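Local coordinates for protein tryptophan decarboxylase 1 (Oryza sativa subsp. japonica, PDB 6KHO) that decarboxylates L-tryptophan to tryptamine and 5-hydroxy-L-tryptophan to serotonin, working as a homodimer with pyridoxal 5'-phosphate as cofactor, at residues 49-54 with 92-97; 261-266 with 289-294. All blocks are in the same frame, centred on the assembly; numbering follows the deposited sequence.

Contact 1 of 2, residues 49-54 with 92-97; sequences ESMPVL and MTHWAS
V53 and H94 hold the two loops together through one direct backbone hydrogen bond: H94 N gives its proton to V53 O at 3.0 Å, in the carbonyl plane and fairly straight, with 161° at the hydrogen. The same oxygen takes a CA-H...O contact from T93 CA at 3.4 Å. The imidazole of H94 points toward 49-54, its CG anti to the carbonyl carbon (chi1 -64°), and meets two further groups there. P52 O lies in the ring plane at its edge, 3.3 Å from H94 CD2, whereas M51, its side chain crossing that of H94 at about a right angle, brings SD in obliquely, 3.9 Å from the ring centroid. The ring's ND1 is hydrogen-bonded to the hydroxyl of Y44 in helix 27-47, which probably helps to set the ring's rotation. H94 is the centre of an inverse gamma turn and also begins a type I beta turn ending at S97, a reversal that leaves S97 near V53, with V53 CG2 packed on S97 OG at 3.6 Å. That hydroxyl is also bonded to the backbone N of N99. Two waters add indirect links: one joins M51 O to S97 OG, the other donates to both P52 O and M92 O. L54, whose CB points away, still returns CD2 to T93 OG1 at 3.7 Å, the two side chains lying alongside and pointing the same way. The polar end of T93 is engaged across the dimer interface, where OG1 is hydrogen-bonded to Q130 O of the second subunit.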
loop_
_atom_site.group_PDB
_atom_site.type_symbol
_atom_site.label_atom_id
_atom_site.label_comp_id
_atom_site.label_asym_id
_atom_site.label_seq_id
_atom_site.Cartn_x
_atom_site.Cartn_y
_atom_site.Cartn_z
ATOM N N GLU A 49 -16.478 -5.238 -23.365
ATOM C CA GLU A 49 -17.699 -6.033 -23.269
ATOM C C GLU A 49 -17.697 -7.192 -24.259
ATOM O O GLU A 49 -18.307 -8.238 -23.999
ATOM C CB GLU A 49 -18.924 -5.139 -23.492
ATOM C CG GLU A 49 -20.260 -5.882 -23.407
ATOM C CD GLU A 49 -21.469 -4.982 -23.633
ATOM O OE1 GLU A 49 -21.327 -3.737 -23.600
ATOM O OE2 GLU A 49 -22.573 -5.521 -23.847
ATOM N N SER A 50 -17.014 -7.026 -25.385
ATOM C CA SER A 50 -16.934 -8.031 -26.433
ATOM C C SER A 50 -15.930 -9.128 -26.117
ATOM O O SER A 50 -15.905 -10.145 -26.816
ATOM C CB SER A 50 -16.551 -7.362 -27.761
ATOM O OG SER A 50 -15.158 -7.068 -27.790
ATOM N N MET A 51 -15.094 -8.940 -25.101
ATOM C CA MET A 51 -14.159 -9.961 -24.669
ATOM C C MET A 51 -14.836 -10.905 -23.677
ATOM O O MET A 51 -15.807 -10.529 -23.012
ATOM C CB MET A 51 -12.940 -9.318 -24.012
ATOM C CG MET A 51 -12.284 -8.207 -24.834
ATOM S SD MET A 51 -10.884 -7.497 -23.931
ATOM C CE MET A 51 -10.220 -6.341 -25.135
ATOM N N PRO A 52 -14.362 -12.143 -23.565
ATOM C CA PRO A 52 -14.850 -13.006 -22.483
ATOM C C PRO A 52 -14.388 -12.447 -21.142
ATOM O O PRO A 52 -13.225 -12.077 -20.983
ATOM C CB PRO A 52 -14.210 -14.365 -22.793
ATOM C CG PRO A 52 -12.988 -14.022 -23.620
ATOM C CD PRO A 52 -13.369 -12.815 -24.424
ATOM N N VAL A 53 -15.314 -12.364 -20.181
ATOM C CA VAL A 53 -14.962 -11.803 -18.873
ATOM C C VAL A 53 -13.799 -12.569 -18.261
ATOM O O VAL A 53 -12.806 -11.976 -17.819
ATOM C CB VAL A 53 -16.178 -11.789 -17.934
ATOM C CG1 VAL A 53 -15.770 -11.155 -16.609
ATOM C CG2 VAL A 53 -17.331 -11.026 -18.564
ATOM N N LEU A 54 -13.900 -13.902 -18.227
ATOM C CA LEU A 54 -12.805 -14.739 -17.747
ATOM C C LEU A 54 -11.941 -15.195 -18.916
ATOM O O LEU A 54 -12.462 -15.452 -20.000
ATOM C CB LEU A 54 -13.336 -15.969 -17.010
ATOM C CG LEU A 54 -14.020 -15.675 -15.678
ATOM C CD1 LEU A 54 -14.887 -16.852 -15.268
ATOM C CD2 LEU A 54 -12.980 -15.367 -14.618
ATOM N N MET A 92 -6.263 -11.553 -18.890
ATOM C CA MET A 92 -6.903 -10.832 -17.799
ATOM C C MET A 92 -8.306 -11.346 -17.534
ATOM O O MET A 92 -9.021 -11.752 -18.451
ATOM C CB MET A 92 -7.033 -9.347 -18.133
ATOM C CG MET A 92 -5.836 -8.494 -17.886
ATOM S SD MET A 92 -6.192 -6.926 -18.725
ATOM C CE MET A 92 -7.677 -6.389 -17.876
ATOM N N THR A 93 -8.717 -11.266 -16.269
ATOM C CA THR A 93 -10.127 -11.237 -15.909
ATOM C C THR A 93 -10.584 -9.780 -15.933
ATOM O O THR A 93 -9.950 -8.923 -15.310
ATOM C CB THR A 93 -10.330 -11.848 -14.521
ATOM O OG1 THR A 93 -9.975 -13.231 -14.571
ATOM C CG2 THR A 93 -11.764 -11.669 -14.033
ATOM N N HIS A 94 -11.670 -9.492 -16.645
ATOM C CA HIS A 94 -12.025 -8.095 -16.913
ATOM C C HIS A 94 -12.963 -7.570 -15.832
ATOM O O HIS A 94 -14.190 -7.602 -15.955
ATOM C CB HIS A 94 -12.598 -7.958 -18.314
ATOM C CG HIS A 94 -11.594 -8.295 -19.374
ATOM N ND1 HIS A 94 -10.528 -7.470 -19.675
ATOM C CD2 HIS A 94 -11.451 -9.398 -20.150
ATOM C CE1 HIS A 94 -9.790 -8.039 -20.615
ATOM N NE2 HIS A 94 -10.325 -9.211 -20.917
ATOM N N TRP A 95 -12.355 -7.056 -14.760
ATOM C CA TRP A 95 -13.120 -6.384 -13.714
ATOM C C TRP A 95 -13.937 -5.218 -14.264
ATOM O O TRP A 95 -15.017 -4.922 -13.744
ATOM C CB TRP A 95 -12.171 -5.896 -12.619
ATOM C CG TRP A 95 -11.721 -6.982 -11.716
ATOM C CD1 TRP A 95 -10.809 -7.954 -11.993
ATOM C CD2 TRP A 95 -12.164 -7.216 -10.370
ATOM N NE1 TRP A 95 -10.659 -8.783 -10.907
ATOM C CE2 TRP A 95 -11.474 -8.349 -9.896
ATOM C CE3 TRP A 95 -13.065 -6.570 -9.520
ATOM C CZ2 TRP A 95 -11.664 -8.859 -8.606
ATOM C CZ3 TRP A 95 -13.256 -7.082 -8.240
ATOM C CH2 TRP A 95 -12.567 -8.218 -7.802
ATOM N N ALA A 96 -13.451 -4.561 -15.326
ATOM C CA ALA A 96 -14.154 -3.427 -15.909
ATOM C C ALA A 96 -15.313 -3.842 -16.804
ATOM O O ALA A 96 -16.083 -2.977 -17.233
ATOM C CB ALA A 96 -13.183 -2.550 -16.722
ATOM N N SER A 97 -15.453 -5.126 -17.105
ATOM C CA SER A 97 -16.510 -5.535 -18.016
ATOM C C SER A 97 -17.880 -5.221 -17.422
ATOM O O SER A 97 -18.092 -5.406 -16.222
ATOM C CB SER A 97 -16.418 -7.029 -18.321
ATOM O OG SER A 97 -17.520 -7.425 -19.127
HETATM O O HOH W 1 -15.930 -8.759 -20.893
HETATM O O HOH W 2 -10.485 -12.623 -20.621
#

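Contact 2 of 2, residues 261-266 with 289-294; sequences LVPTYV and ARFAAW
Y265 and W294 form a parallel beta bridge with their CA atoms 4.4 Å apart, and two backbone bonds flank it. W294 N donates to T264 O at 3.0 Å from well above the carbonyl plane, 42° out of it, while V266 N reaches W294 O at 2.7 Å with the carbonyl pointing almost straight at the donor (170°). In both aromatic residues CG lies trans to the main-chain nitrogen, which sends the rings out side by side from one face of the sheet. Their planes are within 2° of parallel but slid apart, so they barely overlap, and Y265 CE2 comes to 3.6 Å from W294 CD1. Y265 OH is hydrogen-bonded to T182 and W294 NE1 to S323. With an alanine in place of Y265, the pyrrole side of the W294 indole would probably lose its neighbour, and T182 OG1 its tyrosine partner. T182 lies on helix 175-194, whose first residues T175 and S176 bind pyridoxal 5'-phosphate; the Y265 side chain is about 11 Å from the cofactor, second-shell at most. Just before the second strand begins, A293 CB rests on the backbone of 263-265, 3.8 Å from T264 C; Y265 N, buried beside it, has no partner in the model.

Toward the start of both segments the packing thins. P263 CG meets F291 CD1 obliquely at 4.0 Å, the one apolar side-chain contact at this end, and the following A292 lies at the solvent surface. With positive phi, A292 closes helix 281-289 in a Schellman motif, completing a beta-alpha-beta crossover between neighbouring parallel strands 262-269 and 294-298. A186 of helix 175-194 touches Y265 and W294, M253 of helix 246-258 touches V266 and F291, and strand 205-210 flanks 262-269 on its other edge.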
loop_
_atom_site.group_PDB
_atom_site.type_symbol
_atom_site.label_atom_id
_atom_site.label_comp_id
_atom_site.label_asym_id
_atom_site.label_seq_id
_atom_site.Cartn_x
_atom_site.Cartn_y
_atom_site.Cartn_z
ATOM N N LEU A 261 -9.560 -13.924 30.986
ATOM C CA LEU A 261 -9.064 -13.316 29.754
ATOM C C LEU A 261 -9.468 -11.844 29.693
ATOM O O LEU A 261 -10.375 -11.399 30.400
ATOM C CB LEU A 261 -9.608 -14.050 28.530
ATOM C CG LEU A 261 -9.284 -15.543 28.461
ATOM C CD1 LEU A 261 -9.977 -16.183 27.267
ATOM C CD2 LEU A 261 -7.775 -15.745 28.396
ATOM N N VAL A 262 -8.801 -11.092 28.817
ATOM C CA VAL A 262 -9.076 -9.664 28.658
ATOM C C VAL A 262 -9.731 -9.406 27.305
ATOM O O VAL A 262 -9.035 -9.425 26.272
ATOM C CB VAL A 262 -7.791 -8.834 28.790
ATOM C CG1 VAL A 262 -8.106 -7.350 28.687
ATOM C CG2 VAL A 262 -7.054 -9.172 30.088
ATOM N N PRO A 263 -11.044 -9.170 27.257
ATOM C CA PRO A 263 -11.682 -8.808 25.985
ATOM C C PRO A 263 -11.150 -7.469 25.506
ATOM O O PRO A 263 -11.179 -6.475 26.233
ATOM C CB PRO A 263 -13.173 -8.735 26.334
ATOM C CG PRO A 263 -13.299 -9.509 27.617
ATOM C CD PRO A 263 -12.025 -9.284 28.351
ATOM N N THR A 264 -10.668 -7.455 24.267
ATOM C CA THR A 264 -9.792 -6.392 23.799
ATOM C C THR A 264 -10.348 -5.605 22.620
ATOM O O THR A 264 -10.130 -4.391 22.556
ATOM C CB THR A 264 -8.416 -6.984 23.439
ATOM O OG1 THR A 264 -7.770 -7.457 24.636
ATOM C CG2 THR A 264 -7.511 -5.958 22.745
ATOM N N TYR A 265 -11.113 -6.236 21.729
ATOM C CA TYR A 265 -11.422 -5.644 20.429
ATOM C C TYR A 265 -12.574 -6.417 19.808
ATOM O O TYR A 265 -12.584 -7.652 19.845
ATOM C CB TYR A 265 -10.178 -5.686 19.535
ATOM C CG TYR A 265 -10.250 -5.043 18.149
ATOM C CD1 TYR A 265 -11.010 -5.594 17.126
ATOM C CD2 TYR A 265 -9.471 -3.924 17.858
ATOM C CE1 TYR A 265 -11.018 -5.005 15.842
ATOM C CE2 TYR A 265 -9.469 -3.335 16.588
ATOM C CZ TYR A 265 -10.244 -3.874 15.592
ATOM O OH TYR A 265 -10.197 -3.297 14.329
ATOM N N VAL A 266 -13.543 -5.688 19.259
ATOM C CA VAL A 266 -14.670 -6.268 18.532
ATOM C C VAL A 266 -14.728 -5.639 17.138
ATOM O O VAL A 266 -14.651 -4.415 17.005
ATOM C CB VAL A 266 -16.007 -6.034 19.268
ATOM C CG1 VAL A 266 -17.152 -6.643 18.492
ATOM C CG2 VAL A 266 -15.974 -6.592 20.715
ATOM N N ALA A 289 -18.692 -1.929 25.553
ATOM C CA ALA A 289 -18.364 -0.931 26.560
ATOM C C ALA A 289 -18.370 -1.516 27.970
ATOM O O ALA A 289 -17.690 -0.984 28.850
ATOM C CB ALA A 289 -19.337 0.240 26.466
ATOM N N ARG A 290 -19.099 -2.609 28.197
ATOM C CA ARG A 290 -19.044 -3.288 29.487
ATOM C C ARG A 290 -17.644 -3.783 29.804
ATOM O O ARG A 290 -17.319 -3.987 30.978
ATOM C CB ARG A 290 -20.022 -4.469 29.510
ATOM C CG ARG A 290 -21.463 -4.114 29.171
ATOM C CD ARG A 290 -22.447 -5.065 29.847
ATOM N NE ARG A 290 -23.783 -4.480 29.927
ATOM C CZ ARG A 290 -24.353 -4.064 31.058
ATOM N NH1 ARG A 290 -23.700 -4.169 32.210
ATOM N NH2 ARG A 290 -25.574 -3.538 31.039
ATOM N N PHE A 291 -16.811 -3.986 28.781
ATOM C CA PHE A 291 -15.464 -4.497 28.960
ATOM C C PHE A 291 -14.385 -3.501 28.559
ATOM O O PHE A 291 -13.197 -3.833 28.647
ATOM C CB PHE A 291 -15.305 -5.801 28.169
ATOM C CG PHE A 291 -16.418 -6.770 28.423
ATOM C CD1 PHE A 291 -16.335 -7.675 29.466
ATOM C CD2 PHE A 291 -17.567 -6.744 27.654
ATOM C CE1 PHE A 291 -17.382 -8.556 29.723
ATOM C CE2 PHE A 291 -18.607 -7.610 27.893
ATOM C CZ PHE A 291 -18.522 -8.523 28.930
ATOM N N ALA A 292 -14.765 -2.284 28.164
ATOM C CA ALA A 292 -13.844 -1.274 27.636
ATOM C C ALA A 292 -13.109 -1.786 26.400
ATOM O O ALA A 292 -11.948 -1.454 26.172
ATOM C CB ALA A 292 -12.843 -0.801 28.696
ATOM N N ALA A 293 -13.769 -2.616 25.602
ATOM C CA ALA A 293 -13.106 -3.165 24.430
ATOM C C ALA A 293 -13.200 -2.180 23.266
ATOM O O ALA A 293 -14.179 -1.442 23.130
ATOM C CB ALA A 293 -13.734 -4.505 24.044
ATOM N N TRP A 294 -12.163 -2.173 22.423
ATOM C CA TRP A 294 -12.190 -1.375 21.202
ATOM C C TRP A 294 -13.243 -1.920 20.242
ATOM O O TRP A 294 -13.370 -3.136 20.067
ATOM C CB TRP A 294 -10.812 -1.413 20.540
ATOM C CG TRP A 294 -10.583 -0.467 19.413
ATOM C CD1 TRP A 294 -11.116 -0.527 18.153
ATOM C CD2 TRP A 294 -9.686 0.645 19.419
ATOM N NE1 TRP A 294 -10.632 0.515 17.389
ATOM C CE2 TRP A 294 -9.747 1.241 18.140
ATOM C CE3 TRP A 294 -8.845 1.207 20.390
ATOM C CZ2 TRP A 294 -9.005 2.383 17.808
ATOM C CZ3 TRP A 294 -8.098 2.332 20.052
ATOM C CH2 TRP A 294 -8.178 2.899 18.773
#

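From the N terminus, the chain leaves helix 27-47, runs through 49-54, and after helices 61-65 and 77-88 returns at 92-97, where contact 1 closes a loop of 37 intervening residues without any strand. Contact 2 opens only much later and closes 22 residues, including nearly all of helix 281-289, between adjacent parallel strands. The two are therefore in series, neither nested nor crossed. Contacts 1 and 2 lie on opposite sides of the chain's centre; the centres of contact 1 and contact 2 are about 45 Å apart. Contact 1 joins loops of the N-terminal helical region beside the second subunit; contact 2 belongs to the central sheet of the cofactor-binding domain, and no other chain touches it.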